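Local structure of probable AP endonuclease (6KI3) at residues G8-H13 with Q48-G53; R14-S19 with Q284-L289; Y145-H150 with C182-H187; H223-A228 with D236-L241. The protein probably cleaves DNA on the 5' side of abasic sites during repair, using three zinc ions, and probably also has 3'-5' exonuclease, 3'-phosphatase and 3'-repair diesterase activities. All coordinates share one frame; numbering follows the deposited sequence.

Contact 1 (G8-H13 with Q48-G53); sequences GAFVSH and QVFIAG. With nucleotides of chain C.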
# COMPACT_ATOMS: atom_id res chain seq x y z
N GLY A 8 -8.92 -4.57 -0.28
CA GLY A 8 -8.74 -4.99 1.10
C GLY A 8 -8.36 -3.82 1.97
O GLY A 8 -8.53 -2.66 1.59
N ALA A 9 -7.84 -4.14 3.15
CA ALA A 9 -7.47 -3.10 4.11
C ALA A 9 -6.27 -3.57 4.92
O ALA A 9 -5.92 -4.75 4.94
CB ALA A 9 -8.64 -2.74 5.02
N PHE A 10 -5.64 -2.61 5.60
CA PHE A 10 -4.58 -2.94 6.54
C PHE A 10 -5.18 -3.60 7.77
O PHE A 10 -6.18 -3.14 8.32
CB PHE A 10 -3.81 -1.68 6.93
CG PHE A 10 -3.00 -1.83 8.19
CD1 PHE A 10 -1.82 -2.57 8.19
CD2 PHE A 10 -3.41 -1.23 9.37
CE1 PHE A 10 -1.08 -2.71 9.35
CE2 PHE A 10 -2.67 -1.37 10.53
CZ PHE A 10 -1.50 -2.11 10.52
N VAL A 11 -4.56 -4.69 8.22
CA VAL A 11 -5.05 -5.48 9.34
C VAL A 11 -4.09 -5.26 10.51
O VAL A 11 -2.96 -5.75 10.49
CB VAL A 11 -5.17 -6.97 8.98
CG1 VAL A 11 -5.70 -7.76 10.17
CG2 VAL A 11 -6.06 -7.15 7.77
N SER A 12 -4.55 -4.53 11.52
CA SER A 12 -3.73 -4.31 12.70
C SER A 12 -3.88 -5.47 13.68
O SER A 12 -4.95 -6.08 13.80
CB SER A 12 -4.12 -3.00 13.38
OG SER A 12 -5.25 -3.17 14.21
N HIS A 13 -2.89 -5.68 14.32
CA HIS A 13 -2.87 -6.73 15.33
C HIS A 13 -3.76 -6.38 16.48
O HIS A 13 -4.53 -7.28 16.95
CB HIS A 13 -1.46 -6.90 15.81
CG HIS A 13 -1.30 -7.75 17.00
ND1 HIS A 13 -2.05 -7.64 18.11
CD2 HIS A 13 -0.38 -8.72 17.29
CE1 HIS A 13 -1.61 -8.51 19.03
NE2 HIS A 13 -0.59 -9.17 18.53
N GLN A 48 -3.16 -6.10 4.02
CA GLN A 48 -1.83 -5.61 4.34
C GLN A 48 -1.49 -5.80 5.83
O GLN A 48 -2.29 -5.53 6.68
CB GLN A 48 -1.66 -4.17 3.91
CG GLN A 48 -0.30 -3.60 4.19
CD GLN A 48 -0.12 -2.19 3.67
OE1 GLN A 48 0.15 -1.98 2.53
NE2 GLN A 48 -0.28 -1.24 4.53
N VAL A 49 -0.30 -6.27 6.13
CA VAL A 49 0.11 -6.52 7.51
C VAL A 49 1.56 -6.09 7.69
O VAL A 49 2.32 -5.94 6.74
CB VAL A 49 -0.04 -8.01 7.90
CG1 VAL A 49 -1.50 -8.41 7.98
CG2 VAL A 49 0.71 -8.89 6.91
N PHE A 50 1.93 -5.88 8.96
CA PHE A 50 3.32 -5.73 9.36
C PHE A 50 3.80 -7.08 9.88
O PHE A 50 3.26 -7.60 10.86
CB PHE A 50 3.48 -4.67 10.46
CG PHE A 50 3.32 -3.26 9.98
CD1 PHE A 50 4.27 -2.67 9.17
CD2 PHE A 50 2.22 -2.51 10.38
CE1 PHE A 50 4.12 -1.36 8.74
CE2 PHE A 50 2.07 -1.20 9.95
CZ PHE A 50 3.02 -0.63 9.13
N ILE A 51 4.82 -7.65 9.22
CA ILE A 51 5.49 -8.82 9.78
C ILE A 51 6.67 -8.43 10.65
O ILE A 51 7.24 -9.29 11.33
CB ILE A 51 5.96 -9.79 8.68
CG1 ILE A 51 7.06 -9.15 7.83
CG2 ILE A 51 4.79 -10.22 7.81
CD1 ILE A 51 7.57 -10.04 6.72
N ALA A 52 7.05 -7.15 10.66
CA ALA A 52 8.14 -6.66 11.48
C ALA A 52 7.87 -5.20 11.83
O ALA A 52 7.15 -4.50 11.12
CB ALA A 52 9.49 -6.81 10.78
N GLY A 53 8.46 -4.76 12.94
CA GLY A 53 8.35 -3.38 13.36
C GLY A 53 6.98 -2.96 13.86
O GLY A 53 6.42 -3.60 14.75
P DG C 3 0.15 -3.86 14.48
OP1 DG C 3 0.01 -4.74 13.29
OP2 DG C 3 -1.05 -3.52 15.28
O5' DG C 3 1.23 -4.52 15.45
C5' DG C 3 2.58 -4.60 15.02
C4' DG C 3 3.48 -5.02 16.17
O4' DG C 3 3.79 -3.86 16.99
C3' DG C 3 2.90 -6.07 17.11
O3' DG C 3 3.91 -6.98 17.47
C2' DG C 3 2.44 -5.23 18.30
C1' DG C 3 3.51 -4.16 18.34
N9 DG C 3 3.08 -2.93 19.00
C8 DG C 3 1.84 -2.34 18.93
N7 DG C 3 1.75 -1.24 19.62
C5 DG C 3 3.01 -1.08 20.18
C6 DG C 3 3.51 -0.06 21.02
O6 DG C 3 2.92 0.93 21.46
N1 DG C 3 4.85 -0.28 21.36
C2 DG C 3 5.60 -1.35 20.93
N2 DG C 3 6.87 -1.39 21.36
N3 DG C 3 5.14 -2.31 20.14
C4 DG C 3 3.84 -2.11 19.80
O5' 3DR C 1 0.48 4.42 6.29
P 3DR C 1 1.47 5.30 5.38
OP1 3DR C 1 2.72 4.46 5.29
OP2 3DR C 1 0.71 5.44 4.08
OP3 3DR C 1 1.65 6.59 6.15
C2' 3DR C 1 -0.50 0.88 8.72
C5' 3DR C 1 0.96 3.73 7.44
C4' 3DR C 1 -0.25 3.22 8.23
O4' 3DR C 1 -1.20 2.66 7.32
C1' 3DR C 1 -1.54 1.33 7.70
C3' 3DR C 1 0.13 2.15 9.23
O3' 3DR C 1 -0.45 2.48 10.50
P DA C 4 3.57 -8.34 18.26
OP1 DA C 4 3.73 -9.45 17.29
OP2 DA C 4 2.30 -8.19 19.00
O5' DA C 4 4.76 -8.43 19.32
C5' DA C 4 6.10 -8.26 18.89
C4' DA C 4 7.01 -7.93 20.05
O4' DA C 4 6.67 -6.62 20.58
C3' DA C 4 6.93 -8.90 21.23
O3' DA C 4 8.24 -9.14 21.71
C2' DA C 4 6.07 -8.16 22.25
C1' DA C 4 6.39 -6.70 21.96
N9 DA C 4 5.28 -5.79 22.25
C8 DA C 4 3.97 -5.94 21.86
N7 DA C 4 3.19 -4.96 22.25
C5 DA C 4 4.04 -4.11 22.93
C6 DA C 4 3.83 -2.88 23.59
N6 DA C 4 2.63 -2.28 23.66
N1 DA C 4 4.89 -2.28 24.16
C2 DA C 4 6.09 -2.88 24.09
N3 DA C 4 6.41 -4.03 23.50
C4 DA C 4 5.33 -4.60 22.93
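Phe10 and Gln48, the two residues with most surface buried here, sit side by side on neighbouring parallel strands, 6-10 and 46-49, of a TIM barrel. Two backbone bonds straddle Phe10: Gln48 N donates to Ala9 O at 3.2 Å, and Val11 N gives Gln48 O a nearly straight bond of 2.9 Å. A chi1 of 162° swings the Phe10 ring away from its own N and along the second strand, its CD1 3.4 Å from Gln48 O and its CE1 3.5 Å from Phe50 CD2. The two phenyl planes stand at 71° to each other, an oblique meeting that is neither a stack nor a T. One face of Phe10 receives the base-less sugar 3DR1 of chain C, whose C2' hangs over the ring centre, while Phe50 CE2 touches the same C2' at 3.5 Å. Gln48 extends into the barrel mouth, where its amide serves two zinc ligands, OE1 accepting from His223 NE2 and NE2 donating to Glu276 OE1. Farther along, His13 N donates to OP2 of DG3 of chain C at 3.0 Å. An apolar wall suits a sugar that lacks a base, and an uncharged amide can accept from a histidine and donate to a carboxylate at once; the strand pair thus combines a greasy seat for the abasic residue with a second shell that probably orients the metal ligands.

Contact 2 (R14-S19 with Q284-L289); sequences RLWSDS and QLQTAL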
# COMPACT_ATOMS: atom_id res chain seq x y z
N ARG A 14 -3.69 -5.16 16.98
CA ARG A 14 -4.50 -4.76 18.13
C ARG A 14 -6.03 -4.76 17.95
O ARG A 14 -6.77 -5.09 18.88
CB ARG A 14 -4.05 -3.39 18.64
CG ARG A 14 -4.92 -2.82 19.75
CD ARG A 14 -4.60 -1.36 20.01
NE ARG A 14 -4.68 -0.56 18.79
CZ ARG A 14 -5.64 0.32 18.54
NH1 ARG A 14 -6.61 0.52 19.43
NH2 ARG A 14 -5.64 1.01 17.41
N LEU A 15 -6.49 -4.36 16.78
CA LEU A 15 -7.91 -4.19 16.49
C LEU A 15 -8.55 -5.41 15.85
O LEU A 15 -9.75 -5.39 15.57
CB LEU A 15 -8.14 -2.98 15.58
CG LEU A 15 -7.64 -1.66 16.19
CD1 LEU A 15 -7.73 -0.51 15.18
CD2 LEU A 15 -8.45 -1.37 17.44
N TRP A 16 -7.79 -6.49 15.63
CA TRP A 16 -8.34 -7.64 14.92
C TRP A 16 -8.04 -8.95 15.63
O TRP A 16 -8.84 -9.89 15.57
CB TRP A 16 -7.81 -7.68 13.49
CG TRP A 16 -8.35 -6.59 12.62
CD1 TRP A 16 -7.72 -5.43 12.26
CD2 TRP A 16 -9.64 -6.55 12.00
NE1 TRP A 16 -8.54 -4.68 11.45
CE2 TRP A 16 -9.73 -5.34 11.28
CE3 TRP A 16 -10.74 -7.42 11.99
CZ2 TRP A 16 -10.86 -4.98 10.55
CZ3 TRP A 16 -11.86 -7.06 11.27
CH2 TRP A 16 -11.91 -5.85 10.56
N SER A 17 -6.90 -9.04 16.30
CA SER A 17 -6.52 -10.29 16.95
C SER A 17 -7.36 -10.53 18.20
O SER A 17 -7.66 -9.60 18.96
CB SER A 17 -5.04 -10.29 17.32
OG SER A 17 -4.22 -10.26 16.16
N ASP A 18 -7.74 -11.79 18.40
CA ASP A 18 -8.40 -12.18 19.64
C ASP A 18 -7.42 -12.14 20.80
O ASP A 18 -6.20 -12.25 20.62
CB ASP A 18 -8.99 -13.58 19.51
CG ASP A 18 -10.09 -13.67 18.48
OD1 ASP A 18 -11.01 -12.82 18.52
OD2 ASP A 18 -10.04 -14.58 17.63
N SER A 19 -7.96 -11.97 22.00
CA SER A 19 -7.13 -12.10 23.19
C SER A 19 -6.65 -13.54 23.32
O SER A 19 -7.40 -14.48 23.07
CB SER A 19 -7.91 -11.68 24.44
OG SER A 19 -9.14 -12.38 24.52
N GLN A 284 -15.22 1.45 16.07
CA GLN A 284 -15.06 2.63 15.22
C GLN A 284 -14.52 2.23 13.86
O GLN A 284 -15.06 2.62 12.82
CB GLN A 284 -14.14 3.66 15.87
CG GLN A 284 -14.35 3.92 17.34
CD GLN A 284 -13.16 4.64 17.94
OE1 GLN A 284 -13.20 5.85 18.19
NE2 GLN A 284 -12.08 3.91 18.14
N LEU A 285 -13.44 1.43 13.84
CA LEU A 285 -12.82 1.02 12.59
C LEU A 285 -13.80 0.25 11.71
O LEU A 285 -13.85 0.47 10.49
CB LEU A 285 -11.58 0.16 12.88
CG LEU A 285 -10.85 -0.40 11.67
CD1 LEU A 285 -10.34 0.74 10.80
CD2 LEU A 285 -9.70 -1.30 12.09
N GLN A 286 -14.58 -0.65 12.30
CA GLN A 286 -15.50 -1.46 11.50
C GLN A 286 -16.62 -0.62 10.92
O GLN A 286 -17.02 -0.83 9.77
CB GLN A 286 -16.04 -2.61 12.35
CG GLN A 286 -14.97 -3.61 12.76
CD GLN A 286 -15.53 -4.82 13.47
OE1 GLN A 286 -16.55 -5.38 13.06
NE2 GLN A 286 -14.87 -5.23 14.55
N THR A 287 -17.14 0.35 11.68
CA THR A 287 -18.17 1.23 11.15
C THR A 287 -17.63 2.04 9.97
O THR A 287 -18.34 2.25 8.97
CB THR A 287 -18.69 2.17 12.24
OG1 THR A 287 -19.11 1.39 13.37
CG2 THR A 287 -19.87 2.98 11.72
N ALA A 288 -16.38 2.50 10.06
CA ALA A 288 -15.81 3.29 8.98
C ALA A 288 -15.60 2.46 7.73
O ALA A 288 -15.89 2.91 6.61
CB ALA A 288 -14.49 3.92 9.43
N LEU A 289 -15.10 1.23 7.88
CA LEU A 289 -14.81 0.39 6.72
C LEU A 289 -16.09 -0.11 6.06
O LEU A 289 -16.13 -0.24 4.83
CB LEU A 289 -13.92 -0.78 7.11
CG LEU A 289 -12.55 -0.39 7.67
CD1 LEU A 289 -11.91 -1.58 8.36
CD2 LEU A 289 -11.65 0.13 6.57
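The short, weakly bonded helix 13-16 lies beside the early turns of helix 282-300, and their backbones stay well apart, with the CA atoms of Leu15 and Leu285, the nearest pair, 8.2 Å from each other. Side chains alone bridge that distance. Leu285 reaches across, its CG turned away from its own N (chi1 178°), and its methyl CD2 does most of the touching: it meets Leu15 CD1 at 3.7 Å and Trp16 NE1 at 3.6 Å. The Trp16 and Leu285 side chains cross at about a right angle, and the methyl meets the indole obliquely. One turn later Leu289 CD1 lies at the indole edge, 4.2 Å from Trp16 CZ2, and Gln286 adds its aliphatic CG near Trp16 CH2. From helix 25-39, Phe36 meets Trp16 edge-to-face. Arg14 donates through NH1 and NH2 to the carbonyls of Gly280 and Leu279. Broad tryptophan suits this place because one indole is long enough to touch two leucines a helical turn apart. Since the segments meet without a polar bond between them, their own contact probably rests on shape and exclusion of water, with the Arg14 bonds beside it as the polar tie.

Contact 3 (Y145-H150 with C182-H187); sequences YLETPH and CIDTAH. With ZN (zinc ion), chain J; ZN (zinc ion), chain K; ZN (zinc ion), chain I; nucleotides of chain C.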
# COMPACT_ATOMS: atom_id res chain seq x y z
N TYR A 145 7.58 -2.93 -3.47
CA TYR A 145 6.70 -1.86 -3.92
C TYR A 145 7.18 -0.54 -3.32
O TYR A 145 7.12 -0.35 -2.10
CB TYR A 145 5.25 -2.14 -3.53
CG TYR A 145 4.58 -3.22 -4.35
CD1 TYR A 145 4.03 -2.93 -5.59
CD2 TYR A 145 4.49 -4.52 -3.88
CE1 TYR A 145 3.42 -3.91 -6.35
CE2 TYR A 145 3.88 -5.51 -4.62
CZ TYR A 145 3.34 -5.20 -5.86
OH TYR A 145 2.73 -6.17 -6.61
N LEU A 146 7.66 0.36 -4.17
CA LEU A 146 8.11 1.67 -3.72
C LEU A 146 6.90 2.60 -3.60
O LEU A 146 6.20 2.84 -4.60
CB LEU A 146 9.14 2.24 -4.68
CG LEU A 146 10.40 1.39 -4.88
CD1 LEU A 146 11.40 2.10 -5.78
CD2 LEU A 146 11.03 1.05 -3.54
N GLU A 147 6.65 3.11 -2.40
CA GLU A 147 5.46 3.90 -2.13
C GLU A 147 5.72 5.38 -2.37
O GLU A 147 6.80 5.89 -2.05
CB GLU A 147 4.98 3.68 -0.70
CG GLU A 147 3.69 4.42 -0.36
CD GLU A 147 3.17 4.09 1.02
OE1 GLU A 147 2.17 4.71 1.44
OE2 GLU A 147 3.75 3.22 1.70
N THR A 148 4.74 6.06 -2.94
CA THR A 148 4.79 7.50 -3.11
C THR A 148 4.86 8.17 -1.75
O THR A 148 3.94 7.98 -0.93
CB THR A 148 3.58 8.00 -3.89
OG1 THR A 148 2.38 7.60 -3.22
CG2 THR A 148 3.57 7.43 -5.30
N PRO A 149 5.90 8.94 -1.44
CA PRO A 149 6.00 9.56 -0.12
C PRO A 149 5.27 10.89 -0.03
O PRO A 149 4.55 11.28 -0.95
CB PRO A 149 7.51 9.75 0.06
CG PRO A 149 8.00 9.99 -1.33
CD PRO A 149 7.12 9.16 -2.25
N HIS A 150 5.45 11.59 1.08
CA HIS A 150 4.84 12.90 1.29
C HIS A 150 5.87 13.83 1.92
O HIS A 150 6.47 13.50 2.94
CB HIS A 150 3.59 12.79 2.18
CG HIS A 150 3.86 12.21 3.53
ND1 HIS A 150 4.22 12.98 4.61
CD2 HIS A 150 3.84 10.93 3.97
CE1 HIS A 150 4.41 12.20 5.66
NE2 HIS A 150 4.18 10.95 5.30
N CYS A 182 3.87 1.58 -5.51
CA CYS A 182 2.70 1.70 -4.66
C CYS A 182 2.26 3.16 -4.66
O CYS A 182 3.01 4.03 -4.22
CB CYS A 182 2.99 1.22 -3.24
SG CYS A 182 1.56 1.31 -2.13
N ILE A 183 1.05 3.41 -5.14
CA ILE A 183 0.52 4.76 -5.25
C ILE A 183 -0.42 4.99 -4.07
O ILE A 183 -1.52 4.43 -4.02
CB ILE A 183 -0.21 4.97 -6.59
CG1 ILE A 183 0.77 4.81 -7.75
CG2 ILE A 183 -0.86 6.35 -6.63
CD1 ILE A 183 0.11 4.87 -9.11
N ASP A 184 0.03 5.81 -3.12
CA ASP A 184 -0.79 6.20 -1.98
C ASP A 184 -1.43 7.55 -2.32
O ASP A 184 -0.74 8.56 -2.42
CB ASP A 184 0.04 6.29 -0.70
CG ASP A 184 -0.81 6.34 0.55
OD1 ASP A 184 -1.80 7.10 0.58
OD2 ASP A 184 -0.49 5.60 1.51
N THR A 185 -2.75 7.54 -2.50
CA THR A 185 -3.45 8.74 -2.97
C THR A 185 -3.35 9.88 -1.95
O THR A 185 -3.23 11.05 -2.33
CB THR A 185 -4.91 8.42 -3.26
OG1 THR A 185 -5.53 7.87 -2.09
CG2 THR A 185 -5.02 7.42 -4.40
N ALA A 186 -3.39 9.55 -0.66
CA ALA A 186 -3.24 10.58 0.37
C ALA A 186 -1.86 11.22 0.35
O ALA A 186 -1.71 12.36 0.80
CB ALA A 186 -3.52 9.99 1.75
N HIS A 187 -0.85 10.52 -0.17
CA HIS A 187 0.51 11.05 -0.16
C HIS A 187 0.76 11.98 -1.34
O HIS A 187 1.33 13.06 -1.17
CB HIS A 187 1.52 9.90 -0.16
CG HIS A 187 1.51 9.10 1.11
ND1 HIS A 187 2.44 8.11 1.37
CD2 HIS A 187 0.68 9.13 2.18
CE1 HIS A 187 2.18 7.58 2.55
NE2 HIS A 187 1.12 8.17 3.06
ZN ZN J . 0.47 4.01 2.54
ZN ZN K . 3.31 3.24 3.79
ZN ZN I . 0.28 7.73 4.91
O5' 3DR C 1 0.48 4.42 6.29
P 3DR C 1 1.47 5.30 5.38
OP1 3DR C 1 2.72 4.46 5.29
OP2 3DR C 1 0.71 5.44 4.08
OP3 3DR C 1 1.65 6.59 6.15
C2' 3DR C 1 -0.50 0.88 8.72
C5' 3DR C 1 0.96 3.73 7.44
C4' 3DR C 1 -0.25 3.22 8.23
O4' 3DR C 1 -1.20 2.66 7.32
C1' 3DR C 1 -1.54 1.33 7.70
C3' 3DR C 1 0.13 2.15 9.23
O3' 3DR C 1 -0.45 2.48 10.50
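Glu147 and Cys182 pair in parallel on neighbouring TIM-barrel strands, 143-147 and 179-184 of one beta-alpha-beta unit, in a contact that carries zinc ligands at the strands' C-terminal ends. Cys182 N donates to Leu146 O, and Thr148 N returns a bond to Cys182 O. Beyond the strand, Thr148 OG1 accepts from Asp184 N at 3.0 Å. Fully extended, Glu147 bridges two metals: OE1 binds the chain J zinc and OE2 the chain K zinc, each at 2.1 Å. Asp184 OD2 shares the first of these, 2.8 Å from Glu147 OE1, and the two carboxylates are nearly coplanar. His187 binds the third zinc through NE2 at 2.1 Å, while its ND1 donates to Thr148 O at 2.7 Å, with that oxygen almost in the ring plane. His150 presents CD2 edge-to-face over one face of that ring, with Asp184 CG over the other. His83, His120 and OP1 of 3DR1 of chain C complete the chain K site. Glutamate suits the bridge: its length and two oxygens span two ions. The bond from ND1 fixes the ring's rotation and leaves NE2 to the metal, and all three zincs bind oxygens of the 3DR1 phosphate, which their charge would probably polarise.

Contact 4 (H223-A228 with D236-L241); sequences HLNDAA and DRHASL. With ZN (zinc ion), chain I; ZN (zinc ion), chain J; nucleotides of chain C; nucleotides of chain B.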
# COMPACT_ATOMS: atom_id res chain seq x y z
N HIS A 223 -2.83 2.38 -2.43
CA HIS A 223 -3.35 2.67 -1.10
C HIS A 223 -4.47 3.70 -1.27
O HIS A 223 -4.20 4.87 -1.56
CB HIS A 223 -2.26 3.21 -0.17
CG HIS A 223 -1.26 2.17 0.24
ND1 HIS A 223 -0.06 2.50 0.83
CD2 HIS A 223 -1.29 0.82 0.17
CE1 HIS A 223 0.62 1.40 1.10
NE2 HIS A 223 -0.11 0.36 0.70
N LEU A 224 -5.72 3.26 -1.12
CA LEU A 224 -6.88 4.12 -1.32
C LEU A 224 -7.16 4.85 -0.01
O LEU A 224 -7.90 4.37 0.85
CB LEU A 224 -8.08 3.31 -1.78
CG LEU A 224 -7.94 2.59 -3.12
CD1 LEU A 224 -9.28 2.02 -3.57
CD2 LEU A 224 -7.36 3.52 -4.18
N ASN A 225 -6.58 6.04 0.14
CA ASN A 225 -6.71 6.83 1.35
C ASN A 225 -7.14 8.24 1.01
O ASN A 225 -6.51 8.90 0.16
CB ASN A 225 -5.39 6.87 2.14
CG ASN A 225 -4.89 5.49 2.51
OD1 ASN A 225 -5.67 4.59 2.80
ND2 ASN A 225 -3.57 5.33 2.51
N ASP A 226 -8.20 8.71 1.65
CA ASP A 226 -8.49 10.13 1.67
C ASP A 226 -7.55 10.82 2.66
O ASP A 226 -6.92 10.17 3.50
CB ASP A 226 -9.95 10.38 2.04
CG ASP A 226 -10.50 11.67 1.47
OD1 ASP A 226 -9.75 12.67 1.44
OD2 ASP A 226 -11.67 11.69 1.04
N ALA A 227 -7.45 12.14 2.54
CA ALA A 227 -6.50 12.91 3.34
C ALA A 227 -7.24 13.96 4.15
O ALA A 227 -8.07 14.70 3.61
CB ALA A 227 -5.44 13.57 2.46
N ALA A 228 -6.95 14.01 5.44
CA ALA A 228 -7.48 15.05 6.32
C ALA A 228 -6.51 16.23 6.41
O ALA A 228 -6.22 16.75 7.49
CB ALA A 228 -7.77 14.47 7.70
N ASP A 236 0.89 14.00 6.69
CA ASP A 236 0.12 12.82 6.33
C ASP A 236 -0.92 12.55 7.40
O ASP A 236 -0.58 12.16 8.52
CB ASP A 236 1.05 11.62 6.15
CG ASP A 236 0.32 10.38 5.70
OD1 ASP A 236 -0.65 10.51 4.92
OD2 ASP A 236 0.70 9.27 6.13
N ARG A 237 -2.20 12.74 7.06
CA ARG A 237 -3.32 12.41 7.93
C ARG A 237 -4.35 11.64 7.11
O ARG A 237 -5.06 12.22 6.29
CB ARG A 237 -3.95 13.67 8.53
CG ARG A 237 -3.03 14.47 9.44
CD ARG A 237 -2.57 13.63 10.63
NE ARG A 237 -1.12 13.51 10.67
CZ ARG A 237 -0.32 14.32 11.35
NH1 ARG A 237 1.00 14.14 11.33
NH2 ARG A 237 -0.83 15.32 12.06
N HIS A 238 -4.43 10.33 7.35
CA HIS A 238 -5.34 9.49 6.59
C HIS A 238 -6.78 9.71 7.04
O HIS A 238 -7.05 10.06 8.19
CB HIS A 238 -4.97 8.01 6.73
CG HIS A 238 -3.69 7.64 6.05
ND1 HIS A 238 -3.27 6.33 5.93
CD2 HIS A 238 -2.75 8.40 5.44
CE1 HIS A 238 -2.12 6.31 5.28
NE2 HIS A 238 -1.78 7.55 4.97
N ALA A 239 -7.71 9.49 6.11
CA ALA A 239 -9.13 9.63 6.39
C ALA A 239 -9.91 8.68 5.49
O ALA A 239 -9.42 8.24 4.45
CB ALA A 239 -9.60 11.08 6.19
N SER A 240 -11.14 8.38 5.90
CA SER A 240 -11.99 7.50 5.12
C SER A 240 -12.40 8.16 3.81
O SER A 240 -12.49 9.39 3.71
CB SER A 240 -13.23 7.11 5.92
OG SER A 240 -12.90 6.22 6.98
N LEU A 241 -12.65 7.33 2.80
CA LEU A 241 -13.01 7.83 1.48
C LEU A 241 -14.26 8.69 1.55
O LEU A 241 -15.24 8.33 2.22
CB LEU A 241 -13.22 6.66 0.51
CG LEU A 241 -12.09 5.64 0.41
CD1 LEU A 241 -12.44 4.55 -0.59
CD2 LEU A 241 -10.77 6.31 0.04
ZN ZN I . 0.28 7.73 4.91
ZN ZN J . 0.47 4.01 2.54
O5' 3DR C 1 0.48 4.42 6.29
P 3DR C 1 1.47 5.30 5.38
OP1 3DR C 1 2.72 4.46 5.29
OP2 3DR C 1 0.71 5.44 4.08
OP3 3DR C 1 1.65 6.59 6.15
C2' 3DR C 1 -0.50 0.88 8.72
C5' 3DR C 1 0.96 3.73 7.44
C4' 3DR C 1 -0.25 3.22 8.23
O4' 3DR C 1 -1.20 2.66 7.32
C1' 3DR C 1 -1.54 1.33 7.70
C3' 3DR C 1 0.13 2.15 9.23
O3' 3DR C 1 -0.45 2.48 10.50
P DC B 8 0.67 12.85 17.81
OP1 DC B 8 -0.59 13.60 18.00
OP2 DC B 8 1.08 11.83 18.81
O5' DC B 8 0.65 12.16 16.37
C5' DC B 8 0.55 12.97 15.21
C4' DC B 8 1.32 12.35 14.05
O4' DC B 8 2.72 12.33 14.35
C3' DC B 8 0.98 10.91 13.74
O3' DC B 8 -0.07 10.85 12.78
C2' DC B 8 2.29 10.34 13.17
C1' DC B 8 3.33 11.42 13.48
N1 DC B 8 4.57 10.89 14.13
C2 DC B 8 5.75 10.79 13.39
O2 DC B 8 5.75 11.16 12.21
N3 DC B 8 6.86 10.31 13.99
C4 DC B 8 6.82 9.93 15.27
N4 DC B 8 7.95 9.46 15.82
C5 DC B 8 5.63 10.02 16.04
C6 DC B 8 4.53 10.49 15.44
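Antiparallel pairing joins strand 220-227 to the short strand 238-239, with Asp226 opposite Ala239 as a hydrogen-bonded pair and Ala227 opposite His238 as a non-hydrogen-bonded one. Ala239 N donates to Asp226 O at 2.8 Å, the return bond from Asp226 N is weak, and Ala228 N closes the ladder on Arg237 O at 2.7 Å. Small alanines suit the pairing: Ala228 CB and Ala239 CB touch at its end. Asn225 lays its amide over one face of the His238 ring, stacked with the planes 29° apart and ND2 3.3 Å from CE1; its polar end is held by Glu276 and Arg277. This beta hairpin brings metal ligands to the mouth of the TIM barrel: His223 ND1 binds the chain J zinc, whereas His238 NE2 and Asp236 OD2 bind the chain I zinc at 2.1 and 2.0 Å, a site completed by His187 and the 3DR1 phosphate of chain C. At the other end, Leu241 CD2 tucks against Leu224 O at 3.6 Å. Arg237 doubles back along its own chain, so that NE donates to Asp236 O, while one guanidinium face lies against the sugar of DC8 of chain B, its NH1 3.3 Å from C4'.

In the fold
Contacts 1, 3 and 4 all involve the barrel sheet, and 3 and 4 share the chain J and chain I zincs, with strands 179-184 and 220-227 adjacent. Contact 3 has its centre about 7 Å from the centre of the chain, the nearest of the four; contact 2, its centre about 19 Å from that of the chain, joins two helices outside the sheet yet has no exposed touching residue. Chemistry follows place: apolar packing in contact 2, an aromatic wall for the sugar in contact 1, and metal coordination in 3 and 4, where the hairpin also reaches the other DNA strand. Gln48 links contact 1 to contact 4 through His223, Thr185 OG1 hydrogen-bonds Asn225 O between 3 and 4, and Val11 packs on Trp16.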